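Local coordinates for uncharacterized protein (PDB 4XG0) that probably acts as a kinase in the catabolism of acid sugars, pairing a sugar-binding N-terminal domain with a nucleotide-binding C-terminal domain, at residues A290-D295 against D333-R338; T114-F119 against P170-T175; E198-I203 against A224-V229; V76-R81 against A90-E95. All coordinates share one frame; numbering follows the deposited sequence.

Contact 1 of 4, residues A290-D295 against D333-R338; sequences AQLADD and DSVARR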
loop_
_atom_site.group_PDB
_atom_site.type_symbol
_atom_site.label_atom_id
_atom_site.label_comp_id
_atom_site.label_asym_id
_atom_site.label_seq_id
_atom_site.Cartn_x
_atom_site.Cartn_y
_atom_site.Cartn_z
ATOM N N ALA A 290 11.687 -37.066 6.534
ATOM C CA ALA A 290 13.082 -37.430 6.311
ATOM C C ALA A 290 13.874 -36.243 5.750
ATOM O O ALA A 290 14.990 -35.966 6.196
ATOM C CB ALA A 290 13.169 -38.603 5.374
ATOM N N GLN A 291 13.301 -35.531 4.786
ATOM C CA GLN A 291 14.001 -34.382 4.187
ATOM C C GLN A 291 14.201 -33.235 5.168
ATOM O O GLN A 291 15.270 -32.600 5.196
ATOM C CB GLN A 291 13.251 -33.892 2.939
ATOM C CG GLN A 291 13.270 -34.898 1.774
ATOM C CD GLN A 291 12.313 -34.522 0.644
ATOM O OE1 GLN A 291 11.285 -33.871 0.860
ATOM N NE2 GLN A 291 12.662 -34.919 -0.568
ATOM N N LEU A 292 13.178 -32.947 5.969
ATOM C CA LEU A 292 13.263 -31.888 6.950
ATOM C C LEU A 292 14.463 -32.092 7.915
ATOM O O LEU A 292 15.093 -31.108 8.321
ATOM C CB LEU A 292 11.948 -31.776 7.705
ATOM C CG LEU A 292 11.907 -30.713 8.785
ATOM C CD1 LEU A 292 12.347 -29.353 8.270
ATOM C CD2 LEU A 292 10.480 -30.680 9.318
ATOM N N ALA A 293 14.777 -33.349 8.264
ATOM C CA ALA A 293 15.909 -33.634 9.153
ATOM C C ALA A 293 17.254 -33.717 8.423
ATOM O O ALA A 293 18.279 -33.965 9.052
ATOM C CB ALA A 293 15.658 -34.939 9.937
ATOM N N ASP A 294 17.247 -33.504 7.109
ATOM C CA ASP A 294 18.429 -33.668 6.267
ATOM C C ASP A 294 18.930 -32.302 5.812
ATOM O O ASP A 294 18.286 -31.620 5.006
ATOM C CB ASP A 294 18.064 -34.516 5.050
ATOM C CG ASP A 294 19.283 -34.956 4.256
ATOM O OD1 ASP A 294 20.352 -34.319 4.381
ATOM O OD2 ASP A 294 19.161 -35.941 3.498
ATOM N N ASP A 295 20.052 -31.859 6.363
ATOM C CA ASP A 295 20.416 -30.468 6.155
ATOM C C ASP A 295 20.797 -30.247 4.694
ATOM O O ASP A 295 20.728 -29.117 4.189
ATOM C CB ASP A 295 21.536 -30.013 7.091
ATOM C CG ASP A 295 21.539 -28.502 7.294
ATOM O OD1 ASP A 295 20.499 -27.950 7.737
ATOM O OD2 ASP A 295 22.592 -27.883 7.028
ATOM N N ASP A 333 8.181 -32.203 19.338
ATOM C CA ASP A 333 8.134 -30.845 18.777
ATOM C C ASP A 333 9.277 -30.593 17.783
ATOM O O ASP A 333 9.555 -29.447 17.428
ATOM C CB ASP A 333 8.201 -29.786 19.892
ATOM C CG ASP A 333 7.835 -28.383 19.397
ATOM O OD1 ASP A 333 6.768 -28.258 18.754
ATOM O OD2 ASP A 333 8.602 -27.406 19.641
ATOM N N SER A 334 9.906 -31.669 17.314
ATOM C CA SER A 334 11.122 -31.587 16.516
ATOM C C SER A 334 10.891 -30.928 15.165
ATOM O O SER A 334 11.767 -30.208 14.673
ATOM C CB SER A 334 11.755 -32.979 16.341
ATOM O OG SER A 334 10.829 -33.920 15.834
ATOM N N VAL A 335 9.716 -31.134 14.578
ATOM C CA VAL A 335 9.440 -30.570 13.259
ATOM C C VAL A 335 9.361 -29.048 13.314
ATOM O O VAL A 335 9.998 -28.364 12.518
ATOM C CB VAL A 335 8.132 -31.148 12.624
ATOM C CG1 VAL A 335 7.636 -30.240 11.491
ATOM C CG2 VAL A 335 8.371 -32.558 12.097
ATOM N N ALA A 336 8.614 -28.515 14.273
ATOM C CA ALA A 336 8.464 -27.068 14.407
ATOM C C ALA A 336 9.802 -26.448 14.855
ATOM O O ALA A 336 10.211 -25.390 14.374
ATOM C CB ALA A 336 7.390 -26.773 15.400
ATOM N N ARG A 337 10.489 -27.126 15.765
ATOM C CA ARG A 337 11.769 -26.614 16.276
ATOM C C ARG A 337 12.727 -26.440 15.103
ATOM O O ARG A 337 13.405 -25.410 14.955
ATOM C CB ARG A 337 12.364 -27.586 17.289
ATOM N N ARG A 338 12.791 -27.478 14.286
ATOM C CA ARG A 338 13.631 -27.507 13.099
ATOM C C ARG A 338 13.250 -26.435 12.078
ATOM O O ARG A 338 14.126 -25.735 11.560
ATOM C CB ARG A 338 13.551 -28.895 12.475
ATOM C CG ARG A 338 14.289 -29.071 11.157
ATOM C CD ARG A 338 15.771 -29.090 11.370
ATOM N NE ARG A 338 16.496 -29.420 10.148
ATOM C CZ ARG A 338 17.760 -29.067 9.921
ATOM N NH1 ARG A 338 18.342 -29.401 8.781
ATOM N NH2 ARG A 338 18.428 -28.366 10.829
HETATM O O HOH W 1 16.509 -29.951 6.509
#
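R338 reaches from the first turns of helix 334-349 to the C-terminal end of the short helix 289-292, where a side-chain-to-backbone hydrogen bond and a salt bridge tie the two helices of the nucleotide-binding domain together. NE gives its hydrogen to the carbonyl of L292: R338 NE lies 2.9 Å from L292 O, nearly straight at 171°, with the acceptor in the guanidinium plane and the donor in the carbonyl plane. NH1 makes a salt bridge to D295, with R338 NH1 2.8 Å from D295 OD1. The carboxylate offers the lone pair turned away from its other oxygen, and its plane stands 53° from that of the guanidinium. D295 OD1 also pairs with R345, two turns further along helix 334-349, and the two positive partners would be expected to keep this aspartate ionised. A water fills the angle between the segments: it lies 2.6 Å from L292 O and 2.9 Å from D294 O, and accepts from R338 NH1. R338 NE and the water thus both approach the carbonyl of L292 at a helix end.

Below the polar layer the arginine's aliphatic part runs past L292 in the opposite direction, with R338 CG 3.5 Å from L292 CD1. Its first torsion sets CG anti to the backbone N and against the leucine; the bend at chi2 (72°) then turns the chain so that the guanidinium reaches the carbonyl. The other leucine branch crosses V335 at about a right angle, L292 CD2 resting 3.6 Å from V335 CG1.

Contact 2 of 4, residues T114-F119 against P170-T175; sequences TLRGAF and PVTPVT
R116 and V174 cross at about a right angle, and so do R116 and T172, so the stem of one arginine is met from two directions by the loop 170-175. Its CG is the common point: R116 CG lies 3.5 Å from V174 CG2 and 3.4 Å from T172 O. One carbon nearer the backbone, R116 CB sits 3.4 Å from T172 OG1. That hydroxyl stands between the backbone N and the carbonyl carbon of its own residue (chi1 59°), which directs it at the arginine stem. The same methyl of V174 also covers the backbone before the arginine, V174 CG2 being 3.4 Å from T114 O, while L115 touches the valine more loosely through its CB.

No hydrogen bond joins the two segments, and T172 O is buried against the arginine methylenes without a polar partner. The charged end of R116 leads away from T172 and V174. The bend at chi3 (-66°) carries it to D112 and D169, which bind it by salt bridges. A citrate, probably from the crystallisation liquor, lies about 3 Å from this side chain and may mark an anion pocket in the sugar-binding domain.

The contact joins two loops: 114-119 runs from strand 106-110 to helix 119-130, and the loop 170-175 leads toward helix 179-183, on which L115 and F119 pack, while T114 and L115 also touch strand 153-156.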
loop_
_atom_site.group_PDB
_atom_site.type_symbol
_atom_site.label_atom_id
_atom_site.label_comp_id
_atom_site.label_asym_id
_atom_site.label_seq_id
_atom_site.Cartn_x
_atom_site.Cartn_y
_atom_site.Cartn_z
ATOM N N THR A 114 -16.618 14.358 -5.710
ATOM C CA THR A 114 -17.650 14.839 -6.614
ATOM C C THR A 114 -17.252 16.052 -7.451
ATOM O O THR A 114 -18.127 16.762 -7.966
ATOM C CB THR A 114 -18.997 15.070 -5.883
ATOM O OG1 THR A 114 -18.798 15.805 -4.668
ATOM C CG2 THR A 114 -19.679 13.734 -5.587
ATOM N N LEU A 115 -15.947 16.257 -7.639
ATOM C CA LEU A 115 -15.419 17.203 -8.642
ATOM C C LEU A 115 -15.593 18.694 -8.358
ATOM O O LEU A 115 -15.313 19.486 -9.241
ATOM C CB LEU A 115 -16.054 16.949 -10.022
ATOM C CG LEU A 115 -16.168 15.496 -10.442
ATOM C CD1 LEU A 115 -16.772 15.394 -11.843
ATOM C CD2 LEU A 115 -14.813 14.778 -10.403
ATOM N N ARG A 116 -16.066 19.073 -7.168
ATOM C CA ARG A 116 -16.291 20.476 -6.879
ATOM C C ARG A 116 -14.944 21.153 -6.763
ATOM O O ARG A 116 -14.026 20.634 -6.109
ATOM C CB ARG A 116 -17.112 20.683 -5.609
ATOM C CG ARG A 116 -18.547 20.208 -5.722
ATOM C CD ARG A 116 -19.237 20.149 -4.373
ATOM N NE ARG A 116 -18.653 19.133 -3.501
ATOM C CZ ARG A 116 -18.964 18.958 -2.213
ATOM N NH1 ARG A 116 -19.856 19.750 -1.624
ATOM N NH2 ARG A 116 -18.379 17.995 -1.504
ATOM N N GLY A 117 -14.815 22.291 -7.428
ATOM C CA GLY A 117 -13.597 23.069 -7.426
ATOM C C GLY A 117 -13.195 23.529 -8.816
ATOM O O GLY A 117 -13.892 23.252 -9.792
ATOM N N ALA A 118 -12.069 24.243 -8.890
ATOM C CA ALA A 118 -11.430 24.603 -10.153
ATOM C C ALA A 118 -10.635 23.410 -10.669
ATOM O O ALA A 118 -9.396 23.426 -10.726
ATOM C CB ALA A 118 -10.520 25.810 -9.963
ATOM N N PHE A 119 -11.372 22.381 -11.063
ATOM C CA PHE A 119 -10.834 21.047 -11.200
ATOM C C PHE A 119 -9.688 20.977 -12.197
ATOM O O PHE A 119 -8.577 20.535 -11.842
ATOM C CB PHE A 119 -11.967 20.098 -11.585
ATOM C CG PHE A 119 -11.716 18.674 -11.264
ATOM C CD1 PHE A 119 -11.837 18.210 -9.969
ATOM C CD2 PHE A 119 -11.409 17.764 -12.266
ATOM C CE1 PHE A 119 -11.619 16.860 -9.699
ATOM C CE2 PHE A 119 -11.186 16.441 -11.986
ATOM C CZ PHE A 119 -11.302 15.994 -10.724
ATOM N N PRO A 170 -24.391 25.290 -3.190
ATOM C CA PRO A 170 -24.513 26.749 -3.077
ATOM C C PRO A 170 -23.234 27.492 -3.450
ATOM O O PRO A 170 -23.306 28.589 -4.002
ATOM C CB PRO A 170 -24.836 26.958 -1.594
ATOM C CG PRO A 170 -25.431 25.677 -1.146
ATOM C CD PRO A 170 -24.728 24.613 -1.926
ATOM N N VAL A 171 -22.081 26.891 -3.169
ATOM C CA VAL A 171 -20.806 27.583 -3.329
ATOM C C VAL A 171 -20.084 27.267 -4.648
ATOM O O VAL A 171 -19.514 28.176 -5.264
ATOM C CB VAL A 171 -19.856 27.279 -2.144
ATOM C CG1 VAL A 171 -18.678 28.239 -2.151
ATOM C CG2 VAL A 171 -20.606 27.370 -0.817
ATOM N N THR A 172 -20.100 25.994 -5.064
ATOM C CA THR A 172 -19.397 25.549 -6.275
ATOM C C THR A 172 -20.115 24.396 -6.985
ATOM O O THR A 172 -19.698 23.234 -6.882
ATOM C CB THR A 172 -17.965 25.044 -5.971
ATOM O OG1 THR A 172 -18.034 23.957 -5.040
ATOM C CG2 THR A 172 -17.091 26.158 -5.402
ATOM N N PRO A 173 -21.192 24.713 -7.712
ATOM C CA PRO A 173 -21.917 23.725 -8.509
ATOM C C PRO A 173 -21.029 22.932 -9.466
ATOM O O PRO A 173 -19.986 23.406 -9.915
ATOM C CB PRO A 173 -22.905 24.592 -9.298
ATOM C CG PRO A 173 -23.200 25.714 -8.373
ATOM C CD PRO A 173 -21.906 26.002 -7.663
ATOM N N VAL A 174 -21.475 21.726 -9.789
ATOM C CA VAL A 174 -20.788 20.852 -10.746
ATOM C C VAL A 174 -21.595 20.781 -12.041
ATOM O O VAL A 174 -22.775 20.455 -12.012
ATOM C CB VAL A 174 -20.657 19.448 -10.177
ATOM C CG1 VAL A 174 -20.008 18.501 -11.168
ATOM C CG2 VAL A 174 -19.852 19.490 -8.883
ATOM N N THR A 175 -20.954 21.066 -13.169
ATOM C CA THR A 175 -21.667 21.189 -14.430
ATOM C C THR A 175 -21.167 20.274 -15.549
ATOM O O THR A 175 -21.579 20.420 -16.705
ATOM C CB THR A 175 -21.611 22.644 -14.935
ATOM O OG1 THR A 175 -20.243 23.056 -15.040
ATOM C CG2 THR A 175 -22.339 23.561 -13.965
#

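Contact 3 of 4, residues E198-I203 against A224-V229; sequences ELARRI and ARAIGV
Two helices of the alpha/beta sugar-binding domain, 196-205 and 217-230, cross here beside its parallel sheet, joined through alanines. The short segments come within 8.3 Å of each other axis to axis, at a signed crossing angle of -67°. A200 and A226 face each other where the backbones come nearest, with A200 CB 4.0 Å from A226 CB. The A200 methyl lies closer still to the opposing backbone, A200 CB being 3.6 Å from A226 O.

Larger side chains surround this alanine pair. L199 flanks the A226 methyl with its CB, CG and CD2, the nearest approach being 3.9 Å from L199 CG to A226 CB. I203, one turn further along, brings only its terminal methyl, I203 CD1 being 4.2 Å from A226 CB. On the side of the last turn of helix 217-230, V229 sets one branch over the other alanine, V229 CG1 lying 3.8 Å from A200 CB. I203 continues inward to strands 135-139 and 186-188, and I227, on the side of its helix turned from this crossing, reaches strand 135-139 and helix 240-252.

Side chain meets side chain only through carbon, and where a methyl touches the opposite backbone it makes no hydrogen bond. The crossing therefore rests on close fit and dispersion, with methyl groups small enough to let the two backbones approach to 4.6 Å between A200 CA and A226 CA.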
loop_
_atom_site.group_PDB
_atom_site.type_symbol
_atom_site.label_atom_id
_atom_site.label_comp_id
_atom_site.label_asym_id
_atom_site.label_seq_id
_atom_site.Cartn_x
_atom_site.Cartn_y
_atom_site.Cartn_z
ATOM N N GLU A 198 0.436 -4.184 -16.757
ATOM C CA GLU A 198 -0.216 -3.996 -18.040
ATOM C C GLU A 198 -0.947 -2.657 -18.019
ATOM O O GLU A 198 -0.841 -1.869 -18.957
ATOM C CB GLU A 198 -1.174 -5.160 -18.326
ATOM C CG GLU A 198 -0.464 -6.437 -18.800
ATOM C CD GLU A 198 -1.335 -7.688 -18.717
ATOM O OE1 GLU A 198 -2.233 -7.753 -17.856
ATOM O OE2 GLU A 198 -1.120 -8.622 -19.516
ATOM N N LEU A 199 -1.657 -2.391 -16.927
ATOM C CA LEU A 199 -2.379 -1.129 -16.775
ATOM C C LEU A 199 -1.423 0.067 -16.790
ATOM O O LEU A 199 -1.729 1.111 -17.356
ATOM C CB LEU A 199 -3.183 -1.126 -15.488
ATOM C CG LEU A 199 -3.933 0.176 -15.184
ATOM C CD1 LEU A 199 -4.819 0.562 -16.368
ATOM C CD2 LEU A 199 -4.762 0.031 -13.941
ATOM N N ALA A 200 -0.257 -0.099 -16.178
ATOM C CA ALA A 200 0.728 0.975 -16.114
ATOM C C ALA A 200 1.213 1.377 -17.511
ATOM O O ALA A 200 1.362 2.566 -17.816
ATOM C CB ALA A 200 1.914 0.555 -15.219
ATOM N N ARG A 201 1.463 0.381 -18.362
ATOM C CA ARG A 201 1.858 0.648 -19.738
ATOM C C ARG A 201 0.837 1.546 -20.426
ATOM O O ARG A 201 1.200 2.522 -21.079
ATOM C CB ARG A 201 2.012 -0.662 -20.515
ATOM C CG ARG A 201 3.439 -1.209 -20.553
ATOM C CD ARG A 201 3.479 -2.695 -20.930
ATOM N NE ARG A 201 4.539 -3.404 -20.205
ATOM C CZ ARG A 201 4.388 -4.563 -19.558
ATOM N NH1 ARG A 201 5.423 -5.109 -18.929
ATOM N NH2 ARG A 201 3.215 -5.189 -19.535
ATOM N N ARG A 202 -0.444 1.216 -20.286
ATOM C CA ARG A 202 -1.489 1.973 -20.968
ATOM C C ARG A 202 -1.647 3.406 -20.427
ATOM O O ARG A 202 -2.022 4.317 -21.172
ATOM C CB ARG A 202 -2.823 1.219 -20.910
ATOM C CG ARG A 202 -2.763 -0.161 -21.554
ATOM C CD ARG A 202 -4.139 -0.669 -21.927
ATOM N NE ARG A 202 -4.975 -0.999 -20.772
ATOM C CZ ARG A 202 -6.206 -0.541 -20.566
ATOM N NH1 ARG A 202 -6.878 -0.921 -19.496
ATOM N NH2 ARG A 202 -6.780 0.300 -21.416
ATOM N N ILE A 203 -1.380 3.614 -19.135
ATOM C CA ILE A 203 -1.474 4.961 -18.588
ATOM C C ILE A 203 -0.337 5.824 -19.153
ATOM O O ILE A 203 -0.514 7.008 -19.452
ATOM C CB ILE A 203 -1.419 4.947 -17.057
ATOM C CG1 ILE A 203 -2.719 4.386 -16.484
ATOM C CG2 ILE A 203 -1.156 6.344 -16.514
ATOM C CD1 ILE A 203 -2.616 4.014 -14.979
ATOM N N ALA A 224 -3.693 2.033 -8.056
ATOM C CA ALA A 224 -2.623 2.477 -7.171
ATOM C C ALA A 224 -1.326 1.696 -7.453
ATOM O O ALA A 224 -0.249 2.272 -7.515
ATOM C CB ALA A 224 -3.030 2.301 -5.721
ATOM N N ARG A 225 -1.433 0.385 -7.648
ATOM C CA ARG A 225 -0.273 -0.424 -7.996
ATOM C C ARG A 225 0.362 0.001 -9.328
ATOM O O ARG A 225 1.598 0.088 -9.439
ATOM C CB ARG A 225 -0.643 -1.906 -8.018
ATOM C CG ARG A 225 -0.982 -2.411 -6.627
ATOM C CD ARG A 225 -1.376 -3.879 -6.597
ATOM N NE ARG A 225 -1.383 -4.349 -5.211
ATOM C CZ ARG A 225 -1.907 -5.499 -4.782
ATOM N NH1 ARG A 225 -2.513 -6.338 -5.618
ATOM N NH2 ARG A 225 -1.833 -5.806 -3.488
ATOM N N ALA A 226 -0.468 0.238 -10.340
ATOM C CA ALA A 226 0.010 0.740 -11.615
ATOM C C ALA A 226 0.729 2.059 -11.436
ATOM O O ALA A 226 1.777 2.280 -12.024
ATOM C CB ALA A 226 -1.142 0.903 -12.611
ATOM N N ILE A 227 0.131 2.946 -10.665
ATOM C CA ILE A 227 0.755 4.212 -10.337
ATOM C C ILE A 227 2.114 3.966 -9.668
ATOM O O ILE A 227 3.091 4.613 -9.985
ATOM C CB ILE A 227 -0.163 5.076 -9.449
ATOM C CG1 ILE A 227 -1.279 5.680 -10.327
ATOM C CG2 ILE A 227 0.616 6.194 -8.768
ATOM C CD1 ILE A 227 -2.408 6.200 -9.561
ATOM N N GLY A 228 2.184 3.012 -8.742
ATOM C CA GLY A 228 3.450 2.690 -8.111
ATOM C C GLY A 228 4.514 2.311 -9.124
ATOM O O GLY A 228 5.639 2.797 -9.059
ATOM N N VAL A 229 4.153 1.425 -10.051
ATOM C CA VAL A 229 5.049 0.991 -11.110
ATOM C C VAL A 229 5.587 2.179 -11.895
ATOM O O VAL A 229 6.754 2.176 -12.290
ATOM C CB VAL A 229 4.341 0.010 -12.060
ATOM C CG1 VAL A 229 5.165 -0.226 -13.317
ATOM C CG2 VAL A 229 4.053 -1.307 -11.339
#

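Contact 4 of 4, residues V76-R81 against A90-E95; sequences VTTHSR and AVVRGE
T78 presses its carbon side against helix 85-101, with T78 CB 3.8 Å from V91 CG2. Its methyl touches the same branch and continues along the helix: T78 CG2 is 4.1 Å from V92 CG2 and 4.0 Å from E95 CG, where the threonine and glutamate slide past each other in opposite directions. The other branch of V91 covers S80, V91 CG1 lying 3.9 Å from S80 CB. At chi1 57° that branch stands between the valine's backbone N and carbonyl carbon, and the two methyls of V91 are thereby shared between T78 and S80. Further up the strand V76 meets only the far end of E95, at 4.2 Å from V76 CG2 to E95 OE1.

The two segments belong to one strand-loop-helix unit of the parallel sheet: strand 73-77 ends, the chain turns through 78-81, and helix 85-101 folds back over it. The turn is shaped by an ST turn, in which H79 N donates to T77 OG1 at 3.0 Å.

The polar ends have partners beyond the two segments. T78 OG1 and S80 OG stand 2.7 Å apart; the first has A32 O as a further partner and the second is bonded to E122 of helix 119-130, which also touches V92. E95 folds at its second torsion (chi2 -65°), and its OE1 accepts from the backbone N of A59. Beyond S80, R81 forms a salt bridge with D33 and, through NH1, a hydrogen bond to a citrate probably taken up from the crystallisation liquor.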
loop_
_atom_site.group_PDB
_atom_site.type_symbol
_atom_site.label_atom_id
_atom_site.label_comp_id
_atom_site.label_asym_id
_atom_site.label_seq_id
_atom_site.Cartn_x
_atom_site.Cartn_y
_atom_site.Cartn_z
ATOM N N VAL A 76 -0.975 19.273 3.144
ATOM C CA VAL A 76 -1.305 20.678 3.207
ATOM C C VAL A 76 -2.667 20.920 2.567
ATOM O O VAL A 76 -3.119 20.121 1.768
ATOM C CB VAL A 76 -0.260 21.511 2.450
ATOM C CG1 VAL A 76 1.117 21.138 2.931
ATOM C CG2 VAL A 76 -0.369 21.263 0.958
ATOM N N THR A 77 -3.313 22.014 2.950
ATOM C CA THR A 77 -4.539 22.419 2.291
ATOM C C THR A 77 -4.327 23.753 1.587
ATOM O O THR A 77 -3.691 24.682 2.121
ATOM C CB THR A 77 -5.729 22.568 3.244
ATOM O OG1 THR A 77 -6.810 23.177 2.526
ATOM C CG2 THR A 77 -5.369 23.433 4.430
ATOM N N THR A 78 -4.847 23.857 0.380
ATOM C CA THR A 78 -4.722 25.111 -0.362
ATOM C C THR A 78 -5.924 26.021 -0.119
ATOM O O THR A 78 -5.983 27.117 -0.659
ATOM C CB THR A 78 -4.615 24.844 -1.869
ATOM O OG1 THR A 78 -5.623 23.911 -2.238
ATOM C CG2 THR A 78 -3.260 24.269 -2.239
ATOM N N HIS A 79 -6.892 25.564 0.678
ATOM C CA HIS A 79 -8.190 26.260 0.837
ATOM C C HIS A 79 -8.698 26.867 -0.463
ATOM O O HIS A 79 -9.145 28.018 -0.469
ATOM C CB HIS A 79 -8.117 27.396 1.861
ATOM C CG HIS A 79 -7.054 27.226 2.899
ATOM N ND1 HIS A 79 -7.332 26.813 4.188
ATOM C CD2 HIS A 79 -5.722 27.459 2.859
ATOM C CE1 HIS A 79 -6.215 26.784 4.885
ATOM N NE2 HIS A 79 -5.219 27.172 4.108
ATOM N N SER A 80 -8.668 26.097 -1.545
ATOM C CA SER A 80 -8.903 26.660 -2.877
ATOM C C SER A 80 -10.198 26.221 -3.561
ATOM O O SER A 80 -10.482 26.680 -4.679
ATOM C CB SER A 80 -7.729 26.296 -3.775
ATOM O OG SER A 80 -7.594 24.889 -3.851
ATOM N N ARG A 81 -11.006 25.384 -2.910
ATOM C CA ARG A 81 -12.205 24.822 -3.557
ATOM C C ARG A 81 -13.227 25.891 -4.018
ATOM O O ARG A 81 -13.780 25.800 -5.126
ATOM C CB ARG A 81 -12.882 23.812 -2.634
ATOM C CG ARG A 81 -13.982 23.001 -3.309
ATOM C CD ARG A 81 -14.509 21.935 -2.383
ATOM N NE ARG A 81 -13.556 20.839 -2.220
ATOM C CZ ARG A 81 -13.816 19.703 -1.590
ATOM N NH1 ARG A 81 -12.876 18.772 -1.501
ATOM N NH2 ARG A 81 -15.008 19.479 -1.048
ATOM N N ALA A 90 -2.989 29.436 -8.875
ATOM C CA ALA A 90 -1.855 30.125 -8.278
ATOM C C ALA A 90 -1.369 29.446 -6.992
ATOM O O ALA A 90 -0.182 29.150 -6.842
ATOM C CB ALA A 90 -2.212 31.575 -7.995
ATOM N N VAL A 91 -2.277 29.252 -6.051
ATOM C CA VAL A 91 -1.900 28.664 -4.768
ATOM C C VAL A 91 -1.352 27.247 -4.964
ATOM O O VAL A 91 -0.361 26.870 -4.338
ATOM C CB VAL A 91 -3.074 28.692 -3.763
ATOM C CG1 VAL A 91 -4.298 27.971 -4.318
ATOM C CG2 VAL A 91 -2.649 28.064 -2.425
ATOM N N VAL A 92 -1.979 26.479 -5.852
ATOM C CA VAL A 92 -1.586 25.082 -6.107
ATOM C C VAL A 92 -0.163 24.972 -6.704
ATOM O O VAL A 92 0.631 24.168 -6.266
ATOM C CB VAL A 92 -2.627 24.380 -7.007
ATOM C CG1 VAL A 92 -2.119 23.072 -7.567
ATOM C CG2 VAL A 92 -3.949 24.217 -6.293
ATOM N N ARG A 93 0.188 25.814 -7.671
ATOM C CA ARG A 93 1.522 25.730 -8.287
ATOM C C ARG A 93 2.630 26.082 -7.293
ATOM O O ARG A 93 3.768 25.564 -7.355
ATOM C CB ARG A 93 1.616 26.690 -9.495
ATOM C CG ARG A 93 1.900 28.138 -9.143
ATOM C CD ARG A 93 2.080 28.966 -10.421
ATOM N NE ARG A 93 0.962 28.752 -11.338
ATOM C CZ ARG A 93 -0.031 29.615 -11.555
ATOM N NH1 ARG A 93 -0.996 29.299 -12.410
ATOM N NH2 ARG A 93 -0.071 30.788 -10.935
ATOM N N GLY A 94 2.295 26.978 -6.374
ATOM C CA GLY A 94 3.241 27.436 -5.381
ATOM C C GLY A 94 3.530 26.385 -4.332
ATOM O O GLY A 94 4.646 26.308 -3.846
ATOM N N GLU A 95 2.525 25.600 -3.992
ATOM C CA GLU A 95 2.726 24.561 -2.974
ATOM C C GLU A 95 3.477 23.396 -3.615
ATOM O O GLU A 95 4.388 22.810 -3.004
ATOM C CB GLU A 95 1.386 24.102 -2.378
ATOM C CG GLU A 95 0.602 25.205 -1.657
ATOM C CD GLU A 95 1.307 25.714 -0.412
ATOM O OE1 GLU A 95 1.701 24.866 0.396
ATOM O OE2 GLU A 95 1.478 26.946 -0.252
#

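The contacts come one after another along the chain, in the order 4, 2, 3, 1. The first three lie in the sugar-binding domain: contact 4 joins strand 73-77 of its parallel sheet to the following helix, contact 2 joins loops, and contact 3 packs two helices beside the sheet. Contacts 4 and 2 have centres 16 Å apart and touch directly, T172 CG2 lying 3.3 Å from R81 O. R81 and R116, whose side chains touch, each lie at a bound citrate, so the two contacts may border one anion-binding pocket. Contact 3 lies nearer the centre of the chain, about 13 Å from contact 2 between nearest atoms. Contact 1 belongs to the nucleotide-binding domain, its centre 65 Å from that of contact 2.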